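Local structure of phosphoribosylaminoimidazole-succinocarboxamide synthase (Saccharomyces cerevisiae, 2CNV) at residues Tyr124-Ala129 with Arg242-Ala247; Ala214-Glu219 with Pro238-Phe243; Gln261-Trp266 with Val278-Asp283. The protein catalyses the ATP-dependent joining of aspartate to the carboxylate of CAIR, forming SAICAR in de novo purine biosynthesis. All blocks are in the same frame, centred on the assembly; numbering follows the deposited sequence.

Contact 1. Residues Tyr124-Ala129 with Arg242-Ala247; sequences YITGSA and RFWNGA. With SSS (N-{[5-amino-1-(5-O-phosphono-beta-D-arabinofuranosyl)-1H-imidazol-4-yl]carbonyl}-L-aspartic acid), chain D.
The phosphate end of the site that holds the SAICAR-like ligand is assembled where R242, on strand 228-245, meets G127, where the chain runs into helix 127-136. The CA of G127 lies over one face of the R242 guanidinium, 3.4 Å from NH2, while the ligand's O2' sits over the opposite face. A residue with no side chain suits this place, because a CB here would run into both R242 NH2 and the phosphate oxygen O3A; the backbone phi of 52° is also one that glycine adopts easily. The extended R242 chain turns two nitrogens toward the phosphate, NH1 to O3A at 2.9 Å and NH2 to O1A at 2.9 Å, with the phosphorus in the guanidinium plane. From the helix side, S128 N binds O3A at 3.1 Å and S128 OG gives its proton to O2A at 2.6 Å. The S128 hydroxyl also accepts a hydrogen bond from N173.

Along the aliphatic part of the arginine, T126 CG2 packs against R242 CD at 3.6 Å. Threonine serves two neighbours: its OG1, anti to the backbone N (chi1 -170°), comes to the edge of the W244 indole, and one water joins OG1 to W244 NE1, the latter bond weak. Farther along, W244 turns its edge to the Y124 face in an offset edge-to-face pair, centroids 5.7 Å apart and planes at 75°. The aromatic pair ties the loop to the strand by packing, whereas the two segments give the phosphate four hydrogen bonds; the arginine probably offsets part of its charge, while the amide and hydroxyl add directed bonds.

Contact 2. Residues Ala214-Glu219 with Pro238-Phe243; sequences ADTKFE and PDSSRF. With SSS (N-{[5-amino-1-(5-O-phosphono-beta-D-arabinofuranosyl)-1H-imidazol-4-yl]carbonyl}-L-aspartic acid), chain D.
In the antiparallel beta hairpin of strands 211-223 and 228-245, D215 faces R242 beside the sugar pocket of the bound nucleotide. The carboxylate is shared between protein and ligand. Its OD2 takes R242 NH1 at 2.9 Å in a salt bridge on the syn side, and the nitrogen's partner lies close to the guanidinium plane although the two flat groups are turned 72° apart. Its OD1 receives the sugar O2' at 3.0 Å and, more weakly, O3'. D215 reaches both because CG stands between the backbone N and the carbonyl carbon (chi1 54°).

The backbone holds the strands in step: A214 N bonds R242 O at 2.9 Å, and K217 N bonds S240 O at 2.9 Å. Between them R242 N reaches D215 O at 3.2 Å. T216 and S241 form a non-hydrogen-bonded pair with CA atoms only 4.0 Å apart, and the short hydroxyl side chains let T216 OG1 and S241 OG meet at 2.8 Å on the same face of the sheet. S241 OG has a further partner in T237 O. A water bridges T216 OG1, K217 O and S240 OG, while the hydroxyl of S240 is bonded chiefly to T237 N.

With one carboxylate oxygen on the arginine and the other on the sugar hydroxyls, D215 probably helps hold the R242 guanidinium in place for the phosphate.

Contact 3. Residues Gln261-Trp266 with Val278-Asp283; sequences QFLRDW and VKMPQD. With SSS (N-{[5-amino-1-(5-O-phosphono-beta-D-arabinofuranosyl)-1H-imidazol-4-yl]carbonyl}-L-aspartic acid), chain D; SO4 (sulfate ion), chain E.
The CD-CG edge of P281 rests on one face of the W266 indole in a CH-pi contact: P281 CD stands 3.5 Å from the centroid of the six-membered ring, 13° off its normal. The rigid proline ring holds its CD and CG methylenes toward the aromatic face, and P281 CG lies 3.5 Å from W266 CE2. The tryptophan presents itself this way because its CG is anti to the backbone N (chi1 -178°), which throws the ring out from the helix.

Apolar packing adds to this. V278 CG1 comes to the edge of the indole, 3.6 Å from W266 CZ3, in the plane of the ring. L263 CD1 touches M280 CG at 3.7 Å, the branched and the linear chain crossing at about a right angle. The pairs join helix 261-269 to the turn leading into helix 282-300, where P281 occupies the N-cap position. I284 of that second helix also touches F262, L263 and W266, and the F262 ring makes a cation-pi contact with R287.

Polar bonds lie on another side of helix 261-269. Q261 NE2 binds D265 OD1 at 2.8 Å, one turn on, meeting it from above the carboxylate plane. R264 has two conformers, and in one NE and NH2 donate to ligand O68, at 3.2 and 3.1 Å, and NH1 to O2 of a sulfate probably from the crystallisation liquor; these bonds may not always be made.

How the contacts relate
From the N terminus, the chain first reaches 124-129, which opens contact 1; its loop closes only at 242-247, 113 residues later. Within that span 214-219 opens contact 2, whose short hairpin closes on 238-243. The two therefore end on the same stretch and share R242 and F243. They also touch directly: A214 CB packs on W244 CH2 at 3.5 Å, and Y124 N probably bonds A214 O. Contact 3 follows in series, closing a short loop between helices 261-269 and 282-300 without touching the others. The mixed sheet, helix 127-136 and helix 261-269, backed by helix 282-300, thus meet at one ligand: contact 1 at its phosphate, contact 2 its sugar, contact 3 its aspartyl end.

Contact 1. Residues Tyr124-Ala129 with Arg242-Ala247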
loop_
_atom_site.group_PDB
_atom_site.type_symbol
_atom_site.label_atom_id
_atom_site.label_comp_id
_atom_site.label_asym_id
_atom_site.label_seq_id
_atom_site.Cartn_x
_atom_site.Cartn_y
_atom_site.Cartn_z
ATOM N N TYR A 124 12.757 3.727 -9.371
ATOM C CA TYR A 124 12.658 4.017 -10.794
ATOM C C TYR A 124 11.961 5.363 -10.973
ATOM O O TYR A 124 11.094 5.727 -10.173
ATOM C CB TYR A 124 11.846 2.920 -11.515
ATOM C CG TYR A 124 12.448 1.526 -11.436
ATOM C CD1 TYR A 124 12.426 0.793 -10.239
ATOM C CD2 TYR A 124 13.041 0.935 -12.557
ATOM C CE1 TYR A 124 12.989 -0.473 -10.156
ATOM C CE2 TYR A 124 13.610 -0.338 -12.482
ATOM C CZ TYR A 124 13.576 -1.034 -11.281
ATOM O OH TYR A 124 14.129 -2.297 -11.196
ATOM N N ILE A 125 12.321 6.101 -12.017
ATOM C CA ILE A 125 11.712 7.420 -12.227
ATOM C C ILE A 125 10.406 7.290 -13.015
ATOM O O ILE A 125 10.404 6.908 -14.183
ATOM C CB ILE A 125 12.699 8.457 -12.858
ATOM C CG1 ILE A 125 12.131 9.887 -12.761
ATOM C CG2 ILE A 125 13.064 8.074 -14.307
ATOM C CD1 ILE A 125 13.168 10.981 -12.989
ATOM N N THR A 126 9.298 7.593 -12.351
ATOM C CA THR A 126 7.966 7.501 -12.956
ATOM C C THR A 126 7.016 8.451 -12.204
ATOM O O THR A 126 7.468 9.206 -11.344
ATOM C CB THR A 126 7.460 6.022 -12.977
ATOM O OG1 THR A 126 6.273 5.913 -13.770
ATOM C CG2 THR A 126 7.202 5.487 -11.561
ATOM N N GLY A 127 5.724 8.437 -12.540
ATOM C CA GLY A 127 4.728 9.236 -11.807
ATOM C C GLY A 127 5.108 10.701 -11.677
ATOM O O GLY A 127 5.597 11.305 -12.624
ATOM N N SER A 128 4.906 11.267 -10.493
ATOM C CA SER A 128 5.148 12.697 -10.286
ATOM C C SER A 128 6.638 13.063 -10.270
ATOM O O SER A 128 6.987 14.229 -10.472
ATOM C CB SER A 128 4.443 13.201 -9.026
ATOM O OG SER A 128 5.051 12.697 -7.850
ATOM N N ALA A 129 7.504 12.074 -10.038
ATOM C CA ALA A 129 8.957 12.261 -10.147
ATOM C C ALA A 129 9.355 12.550 -11.582
ATOM O O ALA A 129 10.092 13.506 -11.848
ATOM C CB ALA A 129 9.698 11.026 -9.642
ATOM N N ARG A 242 3.776 0.976 -7.036
ATOM C CA ARG A 242 3.634 0.737 -8.467
ATOM C C ARG A 242 4.228 -0.604 -8.859
ATOM O O ARG A 242 5.443 -0.797 -8.799
ATOM C CB ARG A 242 4.301 1.851 -9.277
ATOM C CG ARG A 242 3.415 3.049 -9.492
ATOM C CD ARG A 242 4.068 4.058 -10.433
ATOM N NE ARG A 242 3.210 5.223 -10.591
ATOM C CZ ARG A 242 3.324 6.360 -9.909
ATOM N NH1 ARG A 242 4.287 6.531 -9.003
ATOM N NH2 ARG A 242 2.458 7.339 -10.137
ATOM N N PHE A 243 3.357 -1.533 -9.239
ATOM C CA PHE A 243 3.756 -2.851 -9.709
ATOM C C PHE A 243 3.847 -2.840 -11.234
ATOM O O PHE A 243 2.923 -2.393 -11.911
ATOM C CB PHE A 243 2.736 -3.916 -9.257
ATOM C CG PHE A 243 2.913 -4.402 -7.825
ATOM C CD1 PHE A 243 3.589 -3.640 -6.870
ATOM C CD2 PHE A 243 2.359 -5.619 -7.432
ATOM C CE1 PHE A 243 3.735 -4.096 -5.553
ATOM C CE2 PHE A 243 2.493 -6.085 -6.123
ATOM C CZ PHE A 243 3.181 -5.321 -5.176
ATOM N N TRP A 244 4.966 -3.331 -11.755
ATOM C CA TRP A 244 5.168 -3.509 -13.190
ATOM C C TRP A 244 5.553 -4.951 -13.498
ATOM O O TRP A 244 6.280 -5.585 -12.731
ATOM C CB TRP A 244 6.320 -2.622 -13.686
ATOM C CG TRP A 244 6.090 -1.132 -13.620
ATOM C CD1 TRP A 244 4.892 -0.479 -13.595
ATOM C CD2 TRP A 244 7.100 -0.119 -13.623
ATOM N NE1 TRP A 244 5.090 0.880 -13.560
ATOM C CE2 TRP A 244 6.439 1.130 -13.580
ATOM C CE3 TRP A 244 8.505 -0.147 -13.649
ATOM C CZ2 TRP A 244 7.132 2.348 -13.565
ATOM C CZ3 TRP A 244 9.199 1.064 -13.636
ATOM C CH2 TRP A 244 8.508 2.297 -13.593
ATOM N N ASN A 245 5.098 -5.437 -14.648
ATOM C CA ASN A 245 5.574 -6.694 -15.225
ATOM C C ASN A 245 7.046 -6.587 -15.624
ATOM O O ASN A 245 7.417 -5.808 -16.513
ATOM C CB ASN A 245 4.710 -7.078 -16.436
ATOM C CG ASN A 245 5.147 -8.392 -17.096
ATOM O OD1 ASN A 245 6.307 -8.793 -17.032
ATOM N ND2 ASN A 245 4.210 -9.044 -17.763
ATOM N N GLY A 246 7.873 -7.399 -14.971
ATOM C CA GLY A 246 9.321 -7.334 -15.127
ATOM C C GLY A 246 9.819 -7.772 -16.488
ATOM O O GLY A 246 10.802 -7.219 -17.000
ATOM N N ALA A 247 9.149 -8.768 -17.066
ATOM C CA ALA A 247 9.517 -9.309 -18.381
ATOM C C ALA A 247 9.283 -8.301 -19.504
ATOM O O ALA A 247 10.021 -8.285 -20.485
ATOM C CB ALA A 247 8.750 -10.615 -18.667
HETATM P PA SSS D . 3.430 9.653 -7.432
HETATM O O1A SSS D . 2.167 9.503 -8.230
HETATM O O2A SSS D . 3.512 10.956 -6.674
HETATM O O3A SSS D . 4.680 9.271 -8.169
HETATM O "O5'" SSS D . 3.312 8.543 -6.283
HETATM C "C5'" SSS D . 4.122 8.566 -5.109
HETATM C "C4'" SSS D . 3.842 7.313 -4.293
HETATM O "O4'" SSS D . 2.429 7.180 -4.148
HETATM C "C1'" SSS D . 2.075 5.797 -4.187
HETATM N N9 SSS D . 0.696 5.582 -4.703
HETATM C C4 SSS D . -0.016 6.252 -5.612
HETATM O O6 SSS D . -2.369 7.371 -7.033
HETATM N N3 SSS D . 0.448 7.322 -6.331
HETATM C C6 SSS D . -2.335 6.197 -6.688
HETATM N N6 SSS D . -3.226 5.289 -7.095
HETATM C C61 SSS D . -4.325 5.592 -8.006
HETATM C C62 SSS D . -5.541 6.108 -7.284
HETATM C C63 SSS D . -4.632 4.260 -8.688
HETATM C C64 SSS D . -4.146 4.283 -10.120
HETATM O O65 SSS D . -6.603 6.210 -7.920
HETATM O O66 SSS D . -5.466 6.425 -6.076
HETATM O O67 SSS D . -3.125 3.620 -10.406
HETATM O O68 SSS D . -4.778 4.954 -10.973
HETATM C C5 SSS D . -1.281 5.715 -5.752
HETATM N N7 SSS D . -1.329 4.690 -4.876
HETATM C C8 SSS D . -0.129 4.626 -4.243
HETATM C "C2'" SSS D . 3.190 5.056 -4.920
HETATM O "O2'" SSS D . 2.892 4.620 -6.242
HETATM C "C3'" SSS D . 4.327 6.042 -4.979
HETATM O "O3'" SSS D . 5.376 5.403 -4.263
HETATM O O HOH W 1 3.973 3.998 -13.802
#

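Contact 2. Residues Ala214-Glu219 with Pro238-Phe243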
loop_
_atom_site.group_PDB
_atom_site.type_symbol
_atom_site.label_atom_id
_atom_site.label_comp_id
_atom_site.label_asym_id
_atom_site.label_seq_id
_atom_site.Cartn_x
_atom_site.Cartn_y
_atom_site.Cartn_z
ATOM N N ALA A 214 8.277 -0.414 -8.688
ATOM C CA ALA A 214 8.931 0.828 -9.140
ATOM C C ALA A 214 9.146 1.824 -7.998
ATOM O O ALA A 214 10.145 2.555 -7.966
ATOM C CB ALA A 214 8.103 1.470 -10.240
ATOM N N ASP A 215 8.183 1.852 -7.080
ATOM C CA ASP A 215 8.216 2.724 -5.920
ATOM C C ASP A 215 7.167 2.236 -4.926
ATOM O O ASP A 215 6.360 1.352 -5.254
ATOM C CB ASP A 215 7.986 4.196 -6.323
ATOM C CG ASP A 215 6.715 4.395 -7.137
ATOM O OD1 ASP A 215 5.685 3.782 -6.794
ATOM O OD2 ASP A 215 6.736 5.175 -8.110
ATOM N N THR A 216 7.187 2.784 -3.717
ATOM C CA THR A 216 6.257 2.371 -2.677
ATOM C C THR A 216 6.107 3.472 -1.647
ATOM O O THR A 216 7.016 4.283 -1.446
ATOM C CB THR A 216 6.721 1.054 -1.967
ATOM O OG1 THR A 216 5.636 0.489 -1.216
ATOM C CG2 THR A 216 7.898 1.303 -1.040
ATOM N N LYS A 217 4.957 3.487 -0.988
ATOM C CA LYS A 217 4.691 4.419 0.092
ATOM C C LYS A 217 4.596 3.643 1.401
ATOM O O LYS A 217 3.703 2.831 1.574
ATOM C CB LYS A 217 3.395 5.182 -0.197
ATOM C CG LYS A 217 3.011 6.240 0.828
ATOM C CD LYS A 217 1.958 7.197 0.262
ATOM C CE LYS A 217 0.575 6.559 0.206
ATOM N NZ LYS A 217 -0.387 7.351 -0.621
ATOM N N PHE A 218 5.542 3.867 2.303
ATOM C CA PHE A 218 5.468 3.292 3.643
ATOM C C PHE A 218 4.865 4.316 4.591
ATOM O O PHE A 218 4.945 5.528 4.355
ATOM C CB PHE A 218 6.863 2.938 4.184
ATOM C CG PHE A 218 7.571 1.830 3.447
ATOM C CD1 PHE A 218 7.067 0.535 3.433
ATOM C CD2 PHE A 218 8.792 2.072 2.824
ATOM C CE1 PHE A 218 7.742 -0.489 2.769
ATOM C CE2 PHE A 218 9.475 1.056 2.174
ATOM C CZ PHE A 218 8.945 -0.225 2.138
ATOM N N GLU A 219 4.257 3.825 5.666
ATOM C CA GLU A 219 4.001 4.660 6.826
ATOM C C GLU A 219 4.744 4.055 8.001
ATOM O O GLU A 219 4.735 2.839 8.193
ATOM C CB GLU A 219 2.509 4.771 7.132
ATOM C CG GLU A 219 2.208 5.781 8.243
ATOM C CD GLU A 219 0.721 5.980 8.509
ATOM O OE1 GLU A 219 -0.099 5.598 7.655
ATOM O OE2 GLU A 219 0.377 6.531 9.578
ATOM N N PRO A 238 -0.135 -3.604 -4.429
ATOM C CA PRO A 238 -0.339 -2.787 -5.626
ATOM C C PRO A 238 -1.124 -1.499 -5.364
ATOM O O PRO A 238 -1.166 -0.631 -6.235
ATOM C CB PRO A 238 -1.143 -3.704 -6.561
ATOM C CG PRO A 238 -1.046 -5.055 -5.995
ATOM C CD PRO A 238 -0.839 -4.896 -4.528
ATOM N N ASP A 239 -1.731 -1.371 -4.185
ATOM C CA ASP A 239 -2.375 -0.108 -3.808
ATOM C C ASP A 239 -1.381 0.908 -3.244
ATOM O O ASP A 239 -1.543 2.101 -3.462
ATOM C CB ASP A 239 -3.530 -0.317 -2.810
ATOM C CG ASP A 239 -4.817 -0.797 -3.475
ATOM O OD1 ASP A 239 -4.895 -0.841 -4.717
ATOM O OD2 ASP A 239 -5.769 -1.118 -2.734
ATOM N N SER A 240 -0.380 0.440 -2.501
ATOM C CA SER A 240 0.616 1.329 -1.884
ATOM C C SER A 240 1.867 1.564 -2.746
ATOM O O SER A 240 2.735 2.376 -2.390
ATOM C CB SER A 240 1.029 0.783 -0.508
ATOM O OG SER A 240 1.792 -0.399 -0.655
ATOM N N SER A 241 1.950 0.863 -3.876
ATOM C CA SER A 241 3.169 0.814 -4.694
ATOM C C SER A 241 2.792 0.753 -6.164
ATOM O O SER A 241 1.628 0.509 -6.490
ATOM C CB SER A 241 3.977 -0.444 -4.362
ATOM O OG SER A 241 3.854 -0.802 -2.992
ATOM N N ARG A 242 3.776 0.976 -7.036
ATOM C CA ARG A 242 3.634 0.737 -8.467
ATOM C C ARG A 242 4.228 -0.604 -8.859
ATOM O O ARG A 242 5.443 -0.797 -8.799
ATOM C CB ARG A 242 4.301 1.851 -9.277
ATOM C CG ARG A 242 3.415 3.049 -9.492
ATOM C CD ARG A 242 4.068 4.058 -10.433
ATOM N NE ARG A 242 3.210 5.223 -10.591
ATOM C CZ ARG A 242 3.324 6.360 -9.909
ATOM N NH1 ARG A 242 4.287 6.531 -9.003
ATOM N NH2 ARG A 242 2.458 7.339 -10.137
ATOM N N PHE A 243 3.357 -1.533 -9.239
ATOM C CA PHE A 243 3.756 -2.851 -9.709
ATOM C C PHE A 243 3.847 -2.840 -11.234
ATOM O O PHE A 243 2.923 -2.393 -11.911
ATOM C CB PHE A 243 2.736 -3.916 -9.257
ATOM C CG PHE A 243 2.913 -4.402 -7.825
ATOM C CD1 PHE A 243 3.589 -3.640 -6.870
ATOM C CD2 PHE A 243 2.359 -5.619 -7.432
ATOM C CE1 PHE A 243 3.735 -4.096 -5.553
ATOM C CE2 PHE A 243 2.493 -6.085 -6.123
ATOM C CZ PHE A 243 3.181 -5.321 -5.176
HETATM P PA SSS D . 3.430 9.653 -7.432
HETATM O O1A SSS D . 2.167 9.503 -8.230
HETATM O O2A SSS D . 3.512 10.956 -6.674
HETATM O O3A SSS D . 4.680 9.271 -8.169
HETATM O "O5'" SSS D . 3.312 8.543 -6.283
HETATM C "C5'" SSS D . 4.122 8.566 -5.109
HETATM C "C4'" SSS D . 3.842 7.313 -4.293
HETATM O "O4'" SSS D . 2.429 7.180 -4.148
HETATM C "C1'" SSS D . 2.075 5.797 -4.187
HETATM N N9 SSS D . 0.696 5.582 -4.703
HETATM C C4 SSS D . -0.016 6.252 -5.612
HETATM O O6 SSS D . -2.369 7.371 -7.033
HETATM N N3 SSS D . 0.448 7.322 -6.331
HETATM C C6 SSS D . -2.335 6.197 -6.688
HETATM N N6 SSS D . -3.226 5.289 -7.095
HETATM C C61 SSS D . -4.325 5.592 -8.006
HETATM C C62 SSS D . -5.541 6.108 -7.284
HETATM C C63 SSS D . -4.632 4.260 -8.688
HETATM C C64 SSS D . -4.146 4.283 -10.120
HETATM O O65 SSS D . -6.603 6.210 -7.920
HETATM O O66 SSS D . -5.466 6.425 -6.076
HETATM O O67 SSS D . -3.125 3.620 -10.406
HETATM O O68 SSS D . -4.778 4.954 -10.973
HETATM C C5 SSS D . -1.281 5.715 -5.752
HETATM N N7 SSS D . -1.329 4.690 -4.876
HETATM C C8 SSS D . -0.129 4.626 -4.243
HETATM C "C2'" SSS D . 3.190 5.056 -4.920
HETATM O "O2'" SSS D . 2.892 4.620 -6.242
HETATM C "C3'" SSS D . 4.327 6.042 -4.979
HETATM O "O3'" SSS D . 5.376 5.403 -4.263
HETATM O O HOH W 2 4.439 0.143 1.096
#

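Contact 3. Residues Gln261-Trp266 with Val278-Asp283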
loop_
_atom_site.group_PDB
_atom_site.type_symbol
_atom_site.label_atom_id
_atom_site.label_comp_id
_atom_site.label_asym_id
_atom_site.label_seq_id
_atom_site.Cartn_x
_atom_site.Cartn_y
_atom_site.Cartn_z
ATOM N N GLN A 261 -4.225 -1.748 -15.195
ATOM C CA GLN A 261 -4.218 -1.281 -16.588
ATOM C C GLN A 261 -5.494 -1.623 -17.351
ATOM O O GLN A 261 -5.984 -0.808 -18.141
ATOM C CB GLN A 261 -2.987 -1.753 -17.371
ATOM C CG GLN A 261 -2.714 -0.891 -18.619
ATOM C CD GLN A 261 -2.427 0.559 -18.268
ATOM O OE1 GLN A 261 -1.538 0.851 -17.459
ATOM N NE2 GLN A 261 -3.179 1.483 -18.874
ATOM N N PHE A 262 -6.018 -2.822 -17.121
ATOM C CA PHE A 262 -7.270 -3.242 -17.757
ATOM C C PHE A 262 -8.407 -2.277 -17.411
ATOM O O PHE A 262 -9.137 -1.814 -18.296
ATOM C CB PHE A 262 -7.622 -4.684 -17.368
ATOM C CG PHE A 262 -8.414 -5.417 -18.416
ATOM C CD1 PHE A 262 -7.831 -5.766 -19.639
ATOM C CD2 PHE A 262 -9.742 -5.764 -18.185
ATOM C CE1 PHE A 262 -8.569 -6.446 -20.621
ATOM C CE2 PHE A 262 -10.484 -6.454 -19.156
ATOM C CZ PHE A 262 -9.894 -6.791 -20.374
ATOM N N LEU A 263 -8.528 -1.953 -16.126
ATOM C CA LEU A 263 -9.513 -0.986 -15.662
ATOM C C LEU A 263 -9.258 0.416 -16.220
ATOM O O LEU A 263 -10.181 1.047 -16.756
ATOM C CB LEU A 263 -9.567 -0.957 -14.124
ATOM C CG LEU A 263 -10.368 0.190 -13.489
ATOM C CD1 LEU A 263 -11.855 0.171 -13.927
ATOM C CD2 LEU A 263 -10.228 0.160 -11.976
ATOM N N ARG A 264 -8.016 0.896 -16.093
ATOM C CA ARG A 264 -7.625 2.208 -16.617
ATOM C C ARG A 264 -8.001 2.368 -18.090
ATOM O O ARG A 264 -8.545 3.396 -18.481
ATOM C CB ARG A 264 -6.115 2.449 -16.472
ATOM C CG ARG A 264 -5.612 2.941 -15.113
ATOM C CD ARG A 264 -4.303 3.741 -15.243
ATOM N NE ARG A 264 -4.147 4.700 -14.150
ATOM C CZ ARG A 264 -3.425 5.818 -14.207
ATOM N NH1 ARG A 264 -2.773 6.156 -15.312
ATOM N NH2 ARG A 264 -3.366 6.615 -13.148
ATOM N N ASP A 265 -7.701 1.341 -18.885
ATOM C CA ASP A 265 -7.966 1.338 -20.323
ATOM C C ASP A 265 -9.461 1.463 -20.635
ATOM O O ASP A 265 -9.846 2.177 -21.558
ATOM C CB ASP A 265 -7.370 0.084 -20.986
ATOM C CG ASP A 265 -5.851 0.151 -21.125
ATOM O OD1 ASP A 265 -5.234 1.155 -20.728
ATOM O OD2 ASP A 265 -5.264 -0.811 -21.646
ATOM N N TRP A 266 -10.296 0.787 -19.850
ATOM C CA TRP A 266 -11.748 0.900 -19.992
ATOM C C TRP A 266 -12.269 2.305 -19.660
ATOM O O TRP A 266 -13.095 2.862 -20.396
ATOM C CB TRP A 266 -12.472 -0.150 -19.142
ATOM C CG TRP A 266 -13.963 -0.077 -19.309
ATOM C CD1 TRP A 266 -14.696 -0.553 -20.360
ATOM C CD2 TRP A 266 -14.898 0.537 -18.414
ATOM N NE1 TRP A 266 -16.029 -0.279 -20.172
ATOM C CE2 TRP A 266 -16.182 0.388 -18.985
ATOM C CE3 TRP A 266 -14.776 1.198 -17.184
ATOM C CZ2 TRP A 266 -17.341 0.873 -18.365
ATOM C CZ3 TRP A 266 -15.931 1.680 -16.568
ATOM C CH2 TRP A 266 -17.194 1.515 -17.162
ATOM N N VAL A 278 -18.739 5.322 -10.839
ATOM C CA VAL A 278 -18.640 4.485 -12.033
ATOM C C VAL A 278 -18.654 3.002 -11.674
ATOM O O VAL A 278 -17.806 2.529 -10.898
ATOM C CB VAL A 278 -17.376 4.798 -12.869
ATOM C CG1 VAL A 278 -17.253 3.822 -14.041
ATOM C CG2 VAL A 278 -17.405 6.235 -13.380
ATOM N N LYS A 279 -19.609 2.274 -12.250
ATOM C CA LYS A 279 -19.680 0.825 -12.069
ATOM C C LYS A 279 -18.892 0.119 -13.170
ATOM O O LYS A 279 -19.158 0.306 -14.355
ATOM C CB LYS A 279 -21.140 0.335 -12.047
ATOM C CG LYS A 279 -21.309 -1.053 -11.426
ATOM C CD LYS A 279 -22.657 -1.711 -11.764
ATOM C CE LYS A 279 -22.667 -3.163 -11.278
ATOM N NZ LYS A 279 -23.880 -3.913 -11.724
ATOM N N MET A 280 -17.914 -0.688 -12.763
ATOM C CA MET A 280 -17.118 -1.482 -13.688
ATOM C C MET A 280 -17.958 -2.635 -14.236
ATOM O O MET A 280 -18.683 -3.282 -13.475
ATOM C CB MET A 280 -15.900 -2.083 -12.974
ATOM C CG MET A 280 -14.921 -1.085 -12.354
ATOM S SD MET A 280 -13.677 -1.933 -11.329
ATOM C CE MET A 280 -14.647 -2.306 -9.869
ATOM N N PRO A 281 -17.844 -2.914 -15.547
ATOM C CA PRO A 281 -18.479 -4.103 -16.134
ATOM C C PRO A 281 -17.854 -5.371 -15.572
ATOM O O PRO A 281 -16.719 -5.337 -15.075
ATOM C CB PRO A 281 -18.146 -4.002 -17.626
ATOM C CG PRO A 281 -17.591 -2.659 -17.849
ATOM C CD PRO A 281 -17.090 -2.134 -16.545
ATOM N N GLN A 282 -18.578 -6.481 -15.672
ATOM C CA GLN A 282 -18.136 -7.747 -15.105
ATOM C C GLN A 282 -16.790 -8.244 -15.644
ATOM O O GLN A 282 -15.966 -8.749 -14.871
ATOM C CB GLN A 282 -19.211 -8.821 -15.298
ATOM C CG GLN A 282 -19.034 -10.035 -14.402
ATOM C CD GLN A 282 -19.171 -9.708 -12.930
ATOM O OE1 GLN A 282 -20.214 -9.231 -12.483
ATOM N NE2 GLN A 282 -18.122 -9.977 -12.161
ATOM N N ASP A 283 -16.566 -8.099 -16.951
ATOM C CA ASP A 283 -15.318 -8.548 -17.562
ATOM C C ASP A 283 -14.102 -7.820 -16.981
ATOM O O ASP A 283 -13.046 -8.418 -16.799
ATOM C CB ASP A 283 -15.374 -8.403 -19.084
ATOM C CG ASP A 283 -16.237 -9.472 -19.740
ATOM O OD1 ASP A 283 -16.798 -10.326 -19.017
ATOM O OD2 ASP A 283 -16.351 -9.463 -20.979
HETATM P PA SSS D . 3.430 9.653 -7.432
HETATM O O1A SSS D . 2.167 9.503 -8.230
HETATM O O2A SSS D . 3.512 10.956 -6.674
HETATM O O3A SSS D . 4.680 9.271 -8.169
HETATM O "O5'" SSS D . 3.312 8.543 -6.283
HETATM C "C5'" SSS D . 4.122 8.566 -5.109
HETATM C "C4'" SSS D . 3.842 7.313 -4.293
HETATM O "O4'" SSS D . 2.429 7.180 -4.148
HETATM C "C1'" SSS D . 2.075 5.797 -4.187
HETATM N N9 SSS D . 0.696 5.582 -4.703
HETATM C C4 SSS D . -0.016 6.252 -5.612
HETATM O O6 SSS D . -2.369 7.371 -7.033
HETATM N N3 SSS D . 0.448 7.322 -6.331
HETATM C C6 SSS D . -2.335 6.197 -6.688
HETATM N N6 SSS D . -3.226 5.289 -7.095
HETATM C C61 SSS D . -4.325 5.592 -8.006
HETATM C C62 SSS D . -5.541 6.108 -7.284
HETATM C C63 SSS D . -4.632 4.260 -8.688
HETATM C C64 SSS D . -4.146 4.283 -10.120
HETATM O O65 SSS D . -6.603 6.210 -7.920
HETATM O O66 SSS D . -5.466 6.425 -6.076
HETATM O O67 SSS D . -3.125 3.620 -10.406
HETATM O O68 SSS D . -4.778 4.954 -10.973
HETATM C C5 SSS D . -1.281 5.715 -5.752
HETATM N N7 SSS D . -1.329 4.690 -4.876
HETATM C C8 SSS D . -0.129 4.626 -4.243
HETATM C "C2'" SSS D . 3.190 5.056 -4.920
HETATM O "O2'" SSS D . 2.892 4.620 -6.242
HETATM C "C3'" SSS D . 4.327 6.042 -4.979
HETATM O "O3'" SSS D . 5.376 5.403 -4.263
HETATM S S SO4 E . -2.546 5.381 -18.485
HETATM O O1 SO4 E . -3.215 4.662 -19.561
HETATM O O2 SO4 E . -2.092 4.417 -17.492
HETATM O O3 SO4 E . -1.383 6.085 -19.021
HETATM O O4 SO4 E . -3.448 6.354 -17.874
#